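Local structure of uncharacterized protein YqbN (Bacillus subtilis, 3KLU) at residues D22-E27 and I131-F136; K47-D52 and A83-E88. The protein is of unknown function but belongs to the XkdN-like phage tail assembly chaperones, and so probably assists the building of a phage-type tail. All blocks are in the same frame, centred on the assembly; numbering follows the deposited sequence.

Overall arrangement
Contact 1 lies at the surface: none of its three touching residues is buried, and it sets the edge strand 26-28 and the loop before it against the C-terminal end of helix 120-133. Contact 2 lies deeper, its centre about 5 Å from the centre of the chain against about 9 Å for contact 1, and joins the loop leading into helix 51-60 to helix 78-89. Each centres on a partly exposed isoleucine, Ile133 or Ile49, without direct hydrogen bonds across; contact 1 adds a carboxylate, contact 2 a backbone carbonyl and the buried Ile85. Asn134 OD1 ties the two by accepting the N-H of Ile49; less surely, poorly ordered Glu24 accepts that of Ala48.

Contact 1. Residues D22-E27 and I131-F136; sequences DAEEVE and IEINGF
The CG2 methyl of Ile133 lies over one face of the Glu24 carboxylate, nearly above OE2 of Glu24 and 3.6 Å from it, though this glutamate is poorly ordered. The Phe136 ring packs within 131-136, with Asn134 O 3.5 Å above the ring plane and displaced toward its rim. Ile133 closes helix 120-133, and a Schellman motif turns the chain out of it: Phe136 N bonds Ile131 O, Gly135 N bonds Glu132 O, and Gly135 takes the positive phi of 68°. The apolar half of the contact is made by Val26, the first residue of edge strand 26-28, and Ile133, whose side chains run past each other in opposite directions. In Ile133, chi1 of -76° sets CG1 beside the backbone N and the bend at chi2 (-73°) turns CD1 to Val26, while CG2 is left for Glu24. Ile133 also rests on Phe46 of the central strand and on Thr89, bringing the helix end against the three-stranded sheet. OE2 of Glu24 is engaged by Ala48 N. Ile133 CD1 sits against the outer end of Val26, 3.7 Å from Val26 CB and 3.9 Å from each of Val26 CG1 and CG2.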
loop_
_atom_site.group_PDB
_atom_site.type_symbol
_atom_site.label_atom_id
_atom_site.label_comp_id
_atom_site.label_asym_id
_atom_site.label_seq_id
_atom_site.Cartn_x
_atom_site.Cartn_y
_atom_site.Cartn_z
ATOM N N ASP A 22 -0.937 17.410 -2.958
ATOM C CA ASP A 22 -1.238 16.167 -2.330
ATOM C C ASP A 22 -0.425 15.011 -2.834
ATOM O O ASP A 22 0.224 15.081 -3.881
ATOM C CB ASP A 22 -2.716 15.847 -2.437
ATOM C CG ASP A 22 -3.207 15.034 -1.243
ATOM O OD1 ASP A 22 -3.028 13.786 -1.223
ATOM O OD2 ASP A 22 -3.754 15.665 -0.304
ATOM N N ALA A 23 -0.476 13.944 -2.043
ATOM C CA ALA A 23 0.222 12.700 -2.314
ATOM C C ALA A 23 -0.079 12.079 -3.670
ATOM O O ALA A 23 -1.211 12.033 -4.147
ATOM C CB ALA A 23 -0.070 11.688 -1.212
ATOM N N GLU A 24 0.994 11.610 -4.266
ATOM C CA GLU A 24 1.026 10.945 -5.543
ATOM C C GLU A 24 -0.149 10.155 -6.105
ATOM O O GLU A 24 -1.283 10.605 -6.242
ATOM C CB GLU A 24 2.213 10.003 -5.519
ATOM C CG GLU A 24 2.707 9.626 -4.096
ATOM C CD GLU A 24 1.659 8.916 -3.248
ATOM O OE1 GLU A 24 0.631 8.514 -3.824
ATOM O OE2 GLU A 24 1.866 8.758 -2.020
ATOM N N GLU A 25 0.254 8.944 -6.451
ATOM C CA GLU A 25 -0.463 7.841 -7.063
ATOM C C GLU A 25 0.662 7.495 -8.022
ATOM O O GLU A 25 0.734 7.978 -9.144
ATOM C CB GLU A 25 -1.726 8.272 -7.790
ATOM C CG GLU A 25 -2.973 7.978 -6.973
ATOM C CD GLU A 25 -4.053 7.251 -7.769
ATOM O OE1 GLU A 25 -3.805 6.898 -8.944
ATOM O OE2 GLU A 25 -5.154 7.030 -7.214
ATOM N N VAL A 26 1.588 6.707 -7.492
ATOM C CA VAL A 26 2.796 6.267 -8.158
ATOM C C VAL A 26 2.648 4.853 -8.733
ATOM O O VAL A 26 2.298 3.912 -8.008
ATOM C CB VAL A 26 3.926 6.288 -7.122
ATOM C CG1 VAL A 26 5.187 5.690 -7.671
ATOM C CG2 VAL A 26 4.154 7.712 -6.672
ATOM N N GLU A 27 2.904 4.695 -10.031
ATOM C CA GLU A 27 2.817 3.384 -10.680
ATOM C C GLU A 27 4.172 2.713 -10.588
ATOM O O GLU A 27 5.189 3.329 -10.865
ATOM C CB GLU A 27 2.470 3.523 -12.141
ATOM C CG GLU A 27 1.017 3.547 -12.476
ATOM C CD GLU A 27 0.838 3.587 -13.989
ATOM O OE1 GLU A 27 -0.310 3.458 -14.473
ATOM O OE2 GLU A 27 1.873 3.748 -14.688
ATOM N N ILE A 131 6.283 1.034 2.081
ATOM C CA ILE A 131 6.878 1.719 3.218
ATOM C C ILE A 131 7.545 3.001 2.723
ATOM O O ILE A 131 7.469 4.049 3.355
ATOM C CB ILE A 131 7.920 0.821 3.895
ATOM C CG1 ILE A 131 7.233 -0.441 4.396
ATOM C CG2 ILE A 131 8.604 1.545 5.023
ATOM C CD1 ILE A 131 5.987 -0.153 5.189
ATOM N N GLU A 132 8.177 2.894 1.565
ATOM C CA GLU A 132 8.865 4.005 0.953
ATOM C C GLU A 132 7.866 5.039 0.470
ATOM O O GLU A 132 8.078 6.226 0.659
ATOM C CB GLU A 132 9.704 3.499 -0.220
ATOM C CG GLU A 132 10.322 4.607 -1.086
ATOM C CD GLU A 132 10.890 4.076 -2.396
ATOM O OE1 GLU A 132 11.517 2.991 -2.382
ATOM O OE2 GLU A 132 10.711 4.747 -3.433
ATOM N N ILE A 133 6.795 4.592 -0.183
ATOM C CA ILE A 133 5.763 5.495 -0.666
ATOM C C ILE A 133 5.142 6.343 0.489
ATOM O O ILE A 133 4.596 7.430 0.253
ATOM C CB ILE A 133 4.635 4.693 -1.351
ATOM C CG1 ILE A 133 5.088 4.226 -2.741
ATOM C CG2 ILE A 133 3.364 5.550 -1.473
ATOM C CD1 ILE A 133 5.160 5.304 -3.769
ATOM N N ASN A 134 5.223 5.853 1.729
ATOM C CA ASN A 134 4.663 6.582 2.845
ATOM C C ASN A 134 5.729 7.446 3.519
ATOM O O ASN A 134 5.607 7.780 4.698
ATOM C CB ASN A 134 4.060 5.590 3.846
ATOM C CG ASN A 134 2.728 5.077 3.404
ATOM O OD1 ASN A 134 1.752 5.806 3.394
ATOM N ND2 ASN A 134 2.678 3.824 3.000
ATOM N N GLY A 135 6.772 7.787 2.761
ATOM C CA GLY A 135 7.865 8.600 3.276
ATOM C C GLY A 135 8.766 7.999 4.344
ATOM O O GLY A 135 9.594 8.698 4.912
ATOM N N PHE A 136 8.643 6.722 4.659
ATOM C CA PHE A 136 9.531 6.177 5.685
ATOM C C PHE A 136 10.886 5.785 5.129
ATOM O O PHE A 136 10.984 4.915 4.265
ATOM C CB PHE A 136 8.878 4.988 6.361
ATOM C CG PHE A 136 7.665 5.361 7.137
ATOM C CD1 PHE A 136 7.778 6.182 8.260
ATOM C CD2 PHE A 136 6.403 4.954 6.727
ATOM C CE1 PHE A 136 6.652 6.598 8.967
ATOM C CE2 PHE A 136 5.261 5.361 7.425
ATOM C CZ PHE A 136 5.387 6.187 8.548
#

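Contact 2. Residues K47-D52 and A83-E88; sequences KAITTD and ARIAVE
Ile49, just before Thr50, the N-cap residue of helix 51-60, places its CG2 methyl against the last turn of helix 78-89, 3.5 Å from Glu88 O and 4.0 Å from Glu88 CB, so a backbone carbonyl and the root of an acidic side chain share one apolar branch. Its other branch reaches back along the helix, with CD1 of Ile49 4.3 Å from CG2 of the buried Ile85. Ile49 holds CG1 between its backbone N and carbonyl carbon (chi1 57°), which leaves CG2 beside the N and facing Glu88. The two segments share no direct backbone bond, but Lys47 pairs with Thr89, next to Glu88. A water modelled between Lys47 O and Glu88 O is doubtful, its distances being short.

In the next shell, Ile54 and Leu57 of helix 51-60 also pack on Ile49, placing this isoleucine in the groove between helices 51-60 and 78-89, and Asn134 OD1 accepts its backbone N-H. The extended side chain of Glu88 carries its carboxylate away to salt bridges, OE1 with Arg53 NE and OE2 with Lys96 NZ. Arg53 thereby links the two helices, and its own backbone N is capped by Thr50 OG1.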
loop_
_atom_site.group_PDB
_atom_site.type_symbol
_atom_site.label_atom_id
_atom_site.label_comp_id
_atom_site.label_asym_id
_atom_site.label_seq_id
_atom_site.Cartn_x
_atom_site.Cartn_y
_atom_site.Cartn_z
ATOM N N LYS A 47 -0.215 4.810 -3.304
ATOM C CA LYS A 47 -0.600 6.141 -2.861
ATOM C C LYS A 47 -0.567 6.118 -1.351
ATOM O O LYS A 47 -1.354 5.412 -0.729
ATOM C CB LYS A 47 -2.008 6.497 -3.311
ATOM C CG LYS A 47 -2.409 7.917 -2.932
ATOM C CD LYS A 47 -3.912 8.104 -3.140
ATOM C CE LYS A 47 -4.257 9.564 -3.240
ATOM N NZ LYS A 47 -3.719 10.197 -2.020
ATOM N N ALA A 48 0.367 6.869 -0.773
ATOM C CA ALA A 48 0.526 6.970 0.680
ATOM C C ALA A 48 -0.798 7.169 1.441
ATOM O O ALA A 48 -1.734 7.843 0.983
ATOM C CB ALA A 48 1.481 8.122 1.026
ATOM N N ILE A 49 -0.880 6.552 2.606
ATOM C CA ILE A 49 -2.072 6.728 3.406
ATOM C C ILE A 49 -1.745 7.875 4.379
ATOM O O ILE A 49 -0.678 8.475 4.297
ATOM C CB ILE A 49 -2.435 5.420 4.132
ATOM C CG1 ILE A 49 -1.266 4.957 5.004
ATOM C CG2 ILE A 49 -2.744 4.355 3.089
ATOM C CD1 ILE A 49 -1.613 3.853 5.975
ATOM N N THR A 50 -2.643 8.176 5.293
ATOM C CA THR A 50 -2.403 9.278 6.187
ATOM C C THR A 50 -1.646 8.866 7.425
ATOM O O THR A 50 -1.533 7.664 7.778
ATOM C CB THR A 50 -3.721 9.899 6.606
ATOM O OG1 THR A 50 -4.441 8.953 7.401
ATOM C CG2 THR A 50 -4.570 10.216 5.356
ATOM N N THR A 51 -1.106 9.872 8.083
ATOM C CA THR A 51 -0.371 9.653 9.305
ATOM C C THR A 51 -1.360 9.164 10.366
ATOM O O THR A 51 -1.066 8.234 11.104
ATOM C CB THR A 51 0.320 10.968 9.714
ATOM O OG1 THR A 51 1.253 11.345 8.676
ATOM C CG2 THR A 51 1.007 10.811 11.075
ATOM N N ASP A 52 -2.545 9.769 10.415
ATOM C CA ASP A 52 -3.580 9.354 11.364
ATOM C C ASP A 52 -3.853 7.855 11.167
ATOM O O ASP A 52 -3.971 7.090 12.123
ATOM C CB ASP A 52 -4.912 10.121 11.122
ATOM C CG ASP A 52 -4.919 11.555 11.717
ATOM O OD1 ASP A 52 -3.921 11.937 12.351
ATOM O OD2 ASP A 52 -5.924 12.308 11.555
ATOM N N ALA A 83 2.412 -4.985 6.680
ATOM C CA ALA A 83 1.664 -5.611 5.612
ATOM C C ALA A 83 0.351 -4.856 5.445
ATOM O O ALA A 83 -0.064 -4.547 4.317
ATOM C CB ALA A 83 1.412 -7.102 5.933
ATOM N N ARG A 84 -0.309 -4.565 6.562
ATOM C CA ARG A 84 -1.568 -3.854 6.491
ATOM C C ARG A 84 -1.318 -2.491 5.846
ATOM O O ARG A 84 -2.115 -2.034 5.050
ATOM C CB ARG A 84 -2.166 -3.656 7.885
ATOM C CG ARG A 84 -2.109 -4.844 8.815
ATOM C CD ARG A 84 -3.341 -5.715 8.767
ATOM N NE ARG A 84 -4.588 -4.950 8.730
ATOM C CZ ARG A 84 -5.115 -4.282 9.749
ATOM N NH1 ARG A 84 -4.510 -4.256 10.932
ATOM N NH2 ARG A 84 -6.273 -3.648 9.584
ATOM N N ILE A 85 -0.205 -1.836 6.172
ATOM C CA ILE A 85 0.086 -0.524 5.578
ATOM C C ILE A 85 0.174 -0.641 4.045
ATOM O O ILE A 85 -0.404 0.199 3.283
ATOM C CB ILE A 85 1.437 0.056 6.095
ATOM C CG1 ILE A 85 1.373 0.326 7.600
ATOM C CG2 ILE A 85 1.763 1.329 5.336
ATOM C CD1 ILE A 85 2.687 0.875 8.213
ATOM N N ALA A 86 0.905 -1.673 3.603
ATOM C CA ALA A 86 1.103 -1.947 2.182
ATOM C C ALA A 86 -0.232 -2.203 1.483
ATOM O O ALA A 86 -0.502 -1.633 0.409
ATOM C CB ALA A 86 2.048 -3.173 1.997
ATOM N N VAL A 87 -1.063 -3.060 2.082
ATOM C CA VAL A 87 -2.366 -3.338 1.500
ATOM C C VAL A 87 -3.111 -2.018 1.247
ATOM O O VAL A 87 -3.591 -1.786 0.158
ATOM C CB VAL A 87 -3.202 -4.266 2.437
ATOM C CG1 VAL A 87 -4.725 -4.227 2.056
ATOM C CG2 VAL A 87 -2.705 -5.712 2.286
ATOM N N GLU A 88 -3.164 -1.141 2.250
ATOM C CA GLU A 88 -3.884 0.134 2.120
ATOM C C GLU A 88 -3.161 1.219 1.258
ATOM O O GLU A 88 -3.784 2.093 0.639
ATOM C CB GLU A 88 -4.232 0.628 3.523
ATOM C CG GLU A 88 -5.281 -0.277 4.166
ATOM C CD GLU A 88 -5.636 0.120 5.604
ATOM O OE1 GLU A 88 -5.459 1.305 5.982
ATOM O OE2 GLU A 88 -6.112 -0.752 6.364
HETATM O O HOH W 1 -3.525 4.345 -0.677
#